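Local coordinates for mitogen-activated protein kinase, putative (Map kinase-like protein) (Leishmania major, PDB 3PG1), which probably transfers phosphate from ATP to serine and threonine residues of other proteins, as expected of a MAP-kinase-type protein kinase, at residues V156-H161 and K213-W218; L294-K299 and H317-S322. All blocks are in the same frame, centred on the assembly; numbering follows the deposited sequence. Where two conformers were deposited one is given.

Contact 1: residues V156-H161 and K213-W218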
ATOM      1  N   VAL A 156       3.042  -6.186   6.463  1.00 25.56           N
ATOM      2  CA  VAL A 156       2.047  -6.624   5.493  1.00 25.01           C
ATOM      3  C   VAL A 156       1.356  -5.370   4.975  1.00 29.67           C
ATOM      4  O   VAL A 156       0.941  -4.523   5.791  1.00 28.71           O
ATOM      5  CB  VAL A 156       1.045  -7.613   6.158  1.00 27.84           C
ATOM      6  CG1 VAL A 156      -0.039  -8.045   5.154  1.00 24.31           C
ATOM      7  CG2 VAL A 156       1.805  -8.850   6.698  1.00 27.60           C
ATOM      8  N   HIS A 157       1.242  -5.225   3.628  1.00 27.22           N
ATOM      9  CA  HIS A 157       0.588  -4.024   3.076  1.00 27.48           C
ATOM     10  C   HIS A 157      -0.867  -4.053   3.467  1.00 30.96           C
ATOM     11  O   HIS A 157      -1.350  -3.142   4.141  1.00 32.44           O
ATOM     12  CB  HIS A 157       0.752  -3.908   1.521  1.00 26.66           C
ATOM     13  CG  HIS A 157       0.332  -2.578   0.979  1.00 29.23           C
ATOM     14  ND1 HIS A 157      -0.940  -2.071   1.201  1.00 31.49           N
ATOM     15  CD2 HIS A 157       1.054  -1.654   0.292  1.00 31.04           C
ATOM     16  CE1 HIS A 157      -0.949  -0.862   0.661  1.00 31.67           C
ATOM     17  NE2 HIS A 157       0.234  -0.569   0.106  1.00 32.11           N
ATOM     18  N   ARG A 158      -1.561  -5.106   3.068  1.00 26.88           N
ATOM     19  CA  ARG A 158      -2.971  -5.351   3.364  1.00 27.53           C
ATOM     20  C   ARG A 158      -3.976  -4.572   2.519  1.00 30.43           C
ATOM     21  O   ARG A 158      -5.165  -4.927   2.494  1.00 29.70           O
ATOM     22  CB  ARG A 158      -3.256  -5.246   4.879  1.00 29.33           C
ATOM     23  CG  ARG A 158      -4.447  -6.094   5.325  1.00 42.89           C
ATOM     24  CD  ARG A 158      -4.825  -5.686   6.738  1.00 53.41           C
ATOM     25  NE  ARG A 158      -6.256  -5.853   6.981  1.00 76.31           N
ATOM     26  CZ  ARG A 158      -6.846  -5.656   8.156  1.00 90.71           C
ATOM     27  NH1 ARG A 158      -6.132  -5.278   9.212  1.00 71.74           N
ATOM     28  NH2 ARG A 158      -8.151  -5.845   8.286  1.00 79.28           N
ATOM     29  N   ASP A 159      -3.525  -3.538   1.784  1.00 26.86           N
ATOM     30  CA  ASP A 159      -4.496  -2.851   0.926  1.00 27.04           C
ATOM     31  C   ASP A 159      -3.829  -2.441  -0.401  1.00 31.74           C
ATOM     32  O   ASP A 159      -3.925  -1.277  -0.824  1.00 33.14           O
ATOM     33  CB  ASP A 159      -5.122  -1.643   1.660  1.00 29.34           C
ATOM     34  CG  ASP A 159      -6.326  -1.032   0.918  1.00 44.10           C
ATOM     35  OD1 ASP A 159      -7.006  -1.776   0.142  1.00 41.97           O
ATOM     36  OD2 ASP A 159      -6.533   0.190   1.034  1.00 51.79           O
ATOM     37  N   LEU A 160      -3.127  -3.384  -1.030  1.00 27.37           N
ATOM     38  CA  LEU A 160      -2.434  -3.101  -2.280  1.00 28.02           C
ATOM     39  C   LEU A 160      -3.456  -3.028  -3.400  1.00 30.94           C
ATOM     40  O   LEU A 160      -4.249  -3.934  -3.550  1.00 30.72           O
ATOM     41  CB  LEU A 160      -1.361  -4.161  -2.604  1.00 26.27           C
ATOM     42  CG  LEU A 160      -0.538  -3.908  -3.892  1.00 27.96           C
ATOM     43  CD1 LEU A 160       0.534  -2.803  -3.664  1.00 26.90           C
ATOM     44  CD2 LEU A 160       0.121  -5.192  -4.389  1.00 28.29           C
ATOM     45  N   HIS A 161      -3.412  -1.967  -4.192  1.00 28.23           N
ATOM     46  CA  HIS A 161      -4.303  -1.789  -5.339  1.00 28.76           C
ATOM     47  C   HIS A 161      -3.614  -0.821  -6.326  1.00 33.82           C
ATOM     48  O   HIS A 161      -2.637  -0.188  -5.927  1.00 31.37           O
ATOM     49  CB  HIS A 161      -5.724  -1.359  -4.887  1.00 30.97           C
ATOM     50  CG  HIS A 161      -5.819   0.020  -4.298  1.00 36.55           C
ATOM     51  ND1 HIS A 161      -5.965   0.219  -2.929  1.00 39.10           N
ATOM     52  CD2 HIS A 161      -5.834   1.220  -4.910  1.00 38.54           C
ATOM     53  CE1 HIS A 161      -6.025   1.528  -2.756  1.00 37.92           C
ATOM     54  NE2 HIS A 161      -5.948   2.174  -3.913  1.00 39.35           N
ATOM     55  N   LYS A 213       1.086 -12.184   5.312  1.00 23.69           N
ATOM     56  CA  LYS A 213       1.656 -11.467   4.155  1.00 22.88           C
ATOM     57  C   LYS A 213       1.127 -12.031   2.820  1.00 24.83           C
ATOM     58  O   LYS A 213       1.126 -11.311   1.816  1.00 22.29           O
ATOM     59  CB  LYS A 213       3.203 -11.538   4.203  1.00 23.21           C
ATOM     60  CG  LYS A 213       3.746 -12.954   4.148  1.00 28.03           C
ATOM     61  CD  LYS A 213       5.268 -12.875   4.431  1.00 33.97           C
ATOM     62  CE  LYS A 213       5.911 -14.224   4.553  1.00 49.54           C
ATOM     63  NZ  LYS A 213       7.306 -14.093   5.053  1.00 54.11           N
ATOM     64  N   LEU A 214       0.626 -13.303   2.821  1.00 20.35           N
ATOM     65  CA  LEU A 214       0.008 -13.841   1.590  1.00 20.56           C
ATOM     66  C   LEU A 214      -1.204 -13.104   1.060  1.00 22.39           C
ATOM     67  O   LEU A 214      -1.489 -13.175  -0.148  1.00 20.38           O
ATOM     68  CB  LEU A 214      -0.286 -15.332   1.732  1.00 22.33           C
ATOM     69  CG  LEU A 214       1.068 -16.060   1.640  1.00 29.17           C
ATOM     70  CD1 LEU A 214       1.046 -17.289   2.384  1.00 30.85           C
ATOM     71  CD2 LEU A 214       1.533 -16.146   0.166  1.00 31.30           C
ATOM     72  N   VAL A 215      -1.851 -12.288   1.909  1.00 20.69           N
ATOM     73  CA  VAL A 215      -2.957 -11.463   1.369  1.00 20.58           C
ATOM     74  C   VAL A 215      -2.437 -10.524   0.242  1.00 25.18           C
ATOM     75  O   VAL A 215      -3.167 -10.209  -0.715  1.00 23.39           O
ATOM     76  CB  VAL A 215      -3.749 -10.674   2.448  1.00 23.16           C
ATOM     77  CG1 VAL A 215      -4.348 -11.620   3.495  1.00 20.49           C
ATOM     78  CG2 VAL A 215      -2.927  -9.539   3.071  1.00 23.82           C
ATOM     79  N   ASP A 216      -1.179 -10.048   0.387  1.00 21.45           N
ATOM     80  CA  ASP A 216      -0.596  -9.142  -0.608  1.00 21.41           C
ATOM     81  C   ASP A 216      -0.357  -9.812  -1.942  1.00 25.23           C
ATOM     82  O   ASP A 216      -0.412  -9.125  -2.972  1.00 23.67           O
ATOM     83  CB  ASP A 216       0.714  -8.484  -0.112  1.00 23.46           C
ATOM     84  CG  ASP A 216       0.502  -7.549   1.066  1.00 24.58           C
ATOM     85  OD1 ASP A 216       1.482  -7.293   1.799  1.00 23.09           O
ATOM     86  OD2 ASP A 216      -0.649  -7.059   1.246  1.00 24.02           O
ATOM     87  N   MET A 217      -0.060 -11.127  -1.924  0.50 22.94           N
ATOM     88  CA  MET A 217       0.182 -11.914  -3.134  0.50 21.52           C
ATOM     89  C   MET A 217      -1.117 -12.025  -3.942  0.50 24.85           C
ATOM     90  O   MET A 217      -1.076 -11.996  -5.171  0.50 24.12           O
ATOM     91  CB  MET A 217       0.787 -13.298  -2.792  0.50 22.56           C
ATOM     92  CG  MET A 217       2.270 -13.236  -2.439  0.50 24.98           C
ATOM     93  SD  MET A 217       3.266 -12.288  -3.623  0.50 28.81           S
ATOM     94  CE  MET A 217       3.189 -13.370  -5.041  0.50 25.44           C
ATOM     95  N   TRP A 218      -2.264 -12.121  -3.245  1.00 21.14           N
ATOM     96  CA  TRP A 218      -3.585 -12.159  -3.883  1.00 22.39           C
ATOM     97  C   TRP A 218      -3.832 -10.817  -4.579  1.00 24.28           C
ATOM     98  O   TRP A 218      -4.238 -10.808  -5.736  1.00 23.35           O
ATOM     99  CB  TRP A 218      -4.722 -12.405  -2.862  1.00 21.34           C
ATOM    100  CG  TRP A 218      -6.072 -12.389  -3.555  1.00 23.14           C
ATOM    101  CD1 TRP A 218      -6.869 -11.306  -3.795  1.00 26.32           C
ATOM    102  CD2 TRP A 218      -6.753 -13.519  -4.102  1.00 23.74           C
ATOM    103  NE1 TRP A 218      -8.017 -11.700  -4.446  1.00 26.22           N
ATOM    104  CE2 TRP A 218      -7.981 -13.055  -4.631  1.00 27.54           C
ATOM    105  CE3 TRP A 218      -6.459 -14.893  -4.171  1.00 24.22           C
ATOM    106  CZ2 TRP A 218      -8.882 -13.906  -5.286  1.00 27.07           C
ATOM    107  CZ3 TRP A 218      -7.389 -15.747  -4.736  1.00 25.84           C
ATOM    108  CH2 TRP A 218      -8.562 -15.249  -5.343  1.00 27.40           C
TER
HETATM  109  O   HOH W   1      -2.953  -6.144  -0.130  1.00 25.86           O
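Asp216, in the first turn of helix 214-229, turns its carboxylate onto the backbone of His157 and Arg158. This is the arrangement by which the invariant aspartate of the protein kinase F-helix holds the catalytic loop, whose HRD motif is His157-Arg158-Asp159. With CG beside its own backbone N (chi1 -66°), the carboxylate points at two successive amides. His157 N gives a bond of 2.8 Å to Asp216 OD1 at 155°, and Arg158 N one of 2.8 Å to Asp216 OD2 at 164°. Both oxygens use their syn lone pairs, a bidentate grip that fixes the rotation of the carboxylate. His151 of helix 133-152 adds a further bond to OD1.

His157 CB lies against the carboxylate, but the imidazole, its CG anti to the backbone N, is swung off from Asp216, and its NE2 is hydrogen-bonded to the carbonyl oxygen of Cys176. On the flank, Val156 splits its branches: CG1 touches Val215 CG2 at 3.9 Å, the two side chains crossing at about a right angle, while CG2 rests 3.7 Å from Lys213 CA. Asp216 OD2 has one more partner, a water that donates to it over 2.8 Å and accepts from Leu160 N over 2.9 Å.

Contact 2: residues L294-K299 and H317-S322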
ATOM      1  N   LEU A 294       0.046 -16.738 -17.458  1.00 31.68           N
ATOM      2  CA  LEU A 294      -1.168 -17.326 -16.878  1.00 30.23           C
ATOM      3  C   LEU A 294      -0.862 -18.249 -15.711  1.00 31.91           C
ATOM      4  O   LEU A 294      -1.624 -18.269 -14.757  1.00 30.59           O
ATOM      5  CB  LEU A 294      -1.983 -18.114 -17.908  1.00 31.46           C
ATOM      6  CG  LEU A 294      -2.826 -17.299 -18.861  1.00 38.77           C
ATOM      7  CD1 LEU A 294      -3.379 -18.209 -19.962  1.00 41.50           C
ATOM      8  CD2 LEU A 294      -3.943 -16.564 -18.112  1.00 39.30           C
ATOM      9  N   ASP A 295       0.192 -19.063 -15.858  1.00 30.02           N
ATOM     10  CA  ASP A 295       0.676 -20.001 -14.862  1.00 29.42           C
ATOM     11  C   ASP A 295       0.999 -19.237 -13.571  1.00 28.39           C
ATOM     12  O   ASP A 295       0.564 -19.644 -12.501  1.00 25.07           O
ATOM     13  CB  ASP A 295       1.909 -20.753 -15.375  1.00 31.57           C
ATOM     14  CG  ASP A 295       2.380 -21.779 -14.365  1.00 38.88           C
ATOM     15  OD1 ASP A 295       1.694 -22.820 -14.215  1.00 39.72           O
ATOM     16  OD2 ASP A 295       3.340 -21.480 -13.619  1.00 31.09           O
ATOM     17  N   LEU A 296       1.705 -18.096 -13.676  1.00 24.29           N
ATOM     18  CA  LEU A 296       1.993 -17.310 -12.476  1.00 23.51           C
ATOM     19  C   LEU A 296       0.715 -16.683 -11.875  1.00 27.20           C
ATOM     20  O   LEU A 296       0.483 -16.803 -10.672  1.00 24.72           O
ATOM     21  CB  LEU A 296       3.050 -16.227 -12.776  1.00 23.63           C
ATOM     22  CG  LEU A 296       3.298 -15.219 -11.623  1.00 24.30           C
ATOM     23  CD1 LEU A 296       3.786 -15.969 -10.304  1.00 23.10           C
ATOM     24  CD2 LEU A 296       4.330 -14.139 -12.073  1.00 21.01           C
ATOM     25  N   ILE A 297      -0.132 -16.064 -12.700  1.00 26.03           N
ATOM     26  CA  ILE A 297      -1.395 -15.478 -12.198  1.00 24.57           C
ATOM     27  C   ILE A 297      -2.192 -16.523 -11.434  1.00 24.86           C
ATOM     28  O   ILE A 297      -2.689 -16.228 -10.353  1.00 22.96           O
ATOM     29  CB  ILE A 297      -2.257 -14.902 -13.369  1.00 28.82           C
ATOM     30  CG1 ILE A 297      -1.602 -13.660 -13.952  1.00 28.94           C
ATOM     31  CG2 ILE A 297      -3.718 -14.597 -12.904  1.00 27.32           C
ATOM     32  CD1 ILE A 297      -2.199 -13.233 -15.354  1.00 28.46           C
ATOM     33  N   ALA A 298      -2.336 -17.729 -11.996  1.00 25.18           N
ATOM     34  CA  ALA A 298      -3.135 -18.812 -11.334  1.00 26.24           C
ATOM     35  C   ALA A 298      -2.511 -19.178  -9.963  1.00 26.39           C
ATOM     36  O   ALA A 298      -3.227 -19.447  -9.008  1.00 26.00           O
ATOM     37  CB  ALA A 298      -3.161 -20.052 -12.236  1.00 28.07           C
ATOM     38  N   LYS A 299      -1.189 -19.147  -9.870  1.00 23.87           N
ATOM     39  CA  LYS A 299      -0.498 -19.423  -8.583  1.00 21.33           C
ATOM     40  C   LYS A 299      -0.631 -18.333  -7.554  1.00 24.12           C
ATOM     41  O   LYS A 299      -0.662 -18.613  -6.365  1.00 23.57           O
ATOM     42  CB  LYS A 299       0.941 -19.793  -8.835  1.00 21.69           C
ATOM     43  CG  LYS A 299       1.014 -21.183  -9.513  1.00 23.35           C
ATOM     44  CD  LYS A 299       2.376 -21.466 -10.144  1.00 22.69           C
ATOM     45  CE  LYS A 299       2.293 -22.863 -10.776  1.00 29.93           C
ATOM     46  NZ  LYS A 299       3.531 -23.191 -11.563  1.00 29.76           N
ATOM     47  N   HIS A 317       9.896 -17.244 -10.549  1.00 23.74           N
ATOM     48  CA  HIS A 317       9.080 -17.886 -11.542  1.00 23.67           C
ATOM     49  C   HIS A 317       9.649 -17.566 -12.934  1.00 28.52           C
ATOM     50  O   HIS A 317      10.117 -16.450 -13.140  1.00 27.77           O
ATOM     51  CB  HIS A 317       7.597 -17.416 -11.399  1.00 23.18           C
ATOM     52  CG  HIS A 317       6.618 -18.163 -12.269  1.00 25.91           C
ATOM     53  ND1 HIS A 317       6.529 -17.925 -13.642  1.00 27.27           N
ATOM     54  CD2 HIS A 317       5.727 -19.128 -11.939  1.00 25.13           C
ATOM     55  CE1 HIS A 317       5.568 -18.720 -14.086  1.00 27.33           C
ATOM     56  NE2 HIS A 317       5.045 -19.448 -13.097  1.00 26.44           N
ATOM     57  N   PRO A 318       9.626 -18.538 -13.879  1.00 26.69           N
ATOM     58  CA  PRO A 318      10.151 -18.267 -15.239  1.00 29.31           C
ATOM     59  C   PRO A 318       9.554 -17.042 -15.946  1.00 32.13           C
ATOM     60  O   PRO A 318      10.218 -16.482 -16.803  1.00 29.60           O
ATOM     61  CB  PRO A 318       9.846 -19.552 -16.033  1.00 32.76           C
ATOM     62  CG  PRO A 318       9.530 -20.587 -15.015  1.00 36.18           C
ATOM     63  CD  PRO A 318       9.141 -19.930 -13.727  1.00 27.92           C
ATOM     64  N   TYR A 319       8.375 -16.562 -15.520  1.00 28.06           N
ATOM     65  CA  TYR A 319       7.772 -15.330 -16.041  1.00 27.09           C
ATOM     66  C   TYR A 319       8.745 -14.133 -15.966  1.00 30.24           C
ATOM     67  O   TYR A 319       8.752 -13.287 -16.857  1.00 29.52           O
ATOM     68  CB  TYR A 319       6.468 -15.010 -15.286  1.00 25.61           C
ATOM     69  CG  TYR A 319       5.818 -13.707 -15.722  1.00 26.40           C
ATOM     70  CD1 TYR A 319       5.248 -13.577 -16.996  1.00 28.45           C
ATOM     71  CD2 TYR A 319       5.855 -12.577 -14.904  1.00 26.48           C
ATOM     72  CE1 TYR A 319       4.716 -12.367 -17.429  1.00 28.49           C
ATOM     73  CE2 TYR A 319       5.258 -11.378 -15.299  1.00 27.66           C
ATOM     74  CZ  TYR A 319       4.701 -11.277 -16.569  1.00 32.78           C
ATOM     75  OH  TYR A 319       4.091 -10.115 -16.960  1.00 30.32           O
ATOM     76  N   PHE A 320       9.556 -14.069 -14.894  1.00 24.75           N
ATOM     77  CA  PHE A 320      10.537 -12.980 -14.701  1.00 25.02           C
ATOM     78  C   PHE A 320      11.925 -13.353 -15.113  1.00 28.26           C
ATOM     79  O   PHE A 320      12.836 -12.579 -14.846  1.00 28.35           O
ATOM     80  CB  PHE A 320      10.581 -12.559 -13.208  1.00 24.30           C
ATOM     81  CG  PHE A 320       9.266 -11.987 -12.761  1.00 24.48           C
ATOM     82  CD1 PHE A 320       8.485 -12.654 -11.822  1.00 24.85           C
ATOM     83  CD2 PHE A 320       8.779 -10.803 -13.317  1.00 26.41           C
ATOM     84  CE1 PHE A 320       7.268 -12.122 -11.402  1.00 26.09           C
ATOM     85  CE2 PHE A 320       7.577 -10.251 -12.881  1.00 28.92           C
ATOM     86  CZ  PHE A 320       6.815 -10.919 -11.931  1.00 26.68           C
ATOM     87  N   GLU A 321      12.114 -14.505 -15.772  1.00 28.96           N
ATOM     88  CA  GLU A 321      13.466 -14.977 -16.161  1.00 31.12           C
ATOM     89  C   GLU A 321      14.381 -13.928 -16.767  1.00 33.83           C
ATOM     90  O   GLU A 321      15.537 -13.826 -16.346  1.00 33.15           O
ATOM     91  CB  GLU A 321      13.423 -16.217 -17.072  1.00 34.39           C
ATOM     92  CG  GLU A 321      14.745 -16.977 -17.089  1.00 47.64           C
ATOM     93  CD  GLU A 321      14.658 -18.366 -17.698  1.00 83.33           C
ATOM     94  OE1 GLU A 321      14.014 -19.261 -17.092  1.00 73.91           O
ATOM     95  OE2 GLU A 321      15.237 -18.556 -18.792  1.00 84.09           O
ATOM     96  N   SER A 322      13.877 -13.138 -17.719  1.00 32.34           N
ATOM     97  CA  SER A 322      14.690 -12.108 -18.411  1.00 32.98           C
ATOM     98  C   SER A 322      15.059 -10.894 -17.527  1.00 33.03           C
ATOM     99  O   SER A 322      15.903 -10.096 -17.919  1.00 32.11           O
ATOM    100  CB  SER A 322      13.989 -11.628 -19.688  1.00 38.17           C
ATOM    101  OG  SER A 322      12.789 -10.935 -19.360  1.00 39.51           O
TER
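Leu296 lays its CB over the centre of the His317 imidazole, 3.8 Å from the ring centroid and only 9° off the ring normal, a CH-pi contact made with the two side chains running past one another head to tail. Pro318 CD, the next residue's ring carbon, lies against the opposite face nearer the rim, and the imidazole is sandwiched between helix and proline.

Its two nitrogens fix the ring's rotation. NE2 donates to Asp295 OD2 over 2.7 Å at 163°, nearly in the ring plane, and meets the anti lone pair of that oxygen; the carboxylate and imidazole planes stand 33° apart. At another point of the ring edge, ND1 accepts from Tyr319 N at 3.0 Å, which ties the histidine to the 3-10 turn 318-320. The syn lone pair of the same Asp295 OD2 receives Lys299 NZ in a salt bridge of 2.7 Å, one helical turn along. Two donors on one oxygen would probably stabilise the carboxylate as an anion.

Further out, Leu296 CD2 fits where two aromatic residues meet, 3.6 Å from both Tyr319 CD2 and Phe320 CE1. Leu296 has CG anti to its N, which carries the branch out from helix 291-300 to reach them. Phe320 continues the packing onto Met140, Tyr141 and Leu144 of helix 133-152. The whole joins helix 291-300 to the HPYF segment 317-320, the sequence opening with His317 that follows helix 311-315, the last helix of the canonical kinase fold, in MAP kinases and many relatives.

The two contacts illustrate how a kinase C-lobe is tied together at separate levels around shared helices. Contact 1 is part of the catalytic loop itself, with Asp159 of the HRD motif, whereas contact 2 lies in the C-lobe well away from the active site. The centre of contact 1 lies about 8 Å, and that of contact 2 about 22 Å, from the centre of the chain. Their centres are about 18 Å apart and their nearest atoms about 6 Å, without touching. Helix 133-152 touches both: Leu147 packs on Leu160 and Asp216, and Leu144 receives both Met217 of segment 213-218 and Phe320. Helix 214-229, starting in contact 1, offers Met224 to Tyr319 and to Ile297 of segment 294-299.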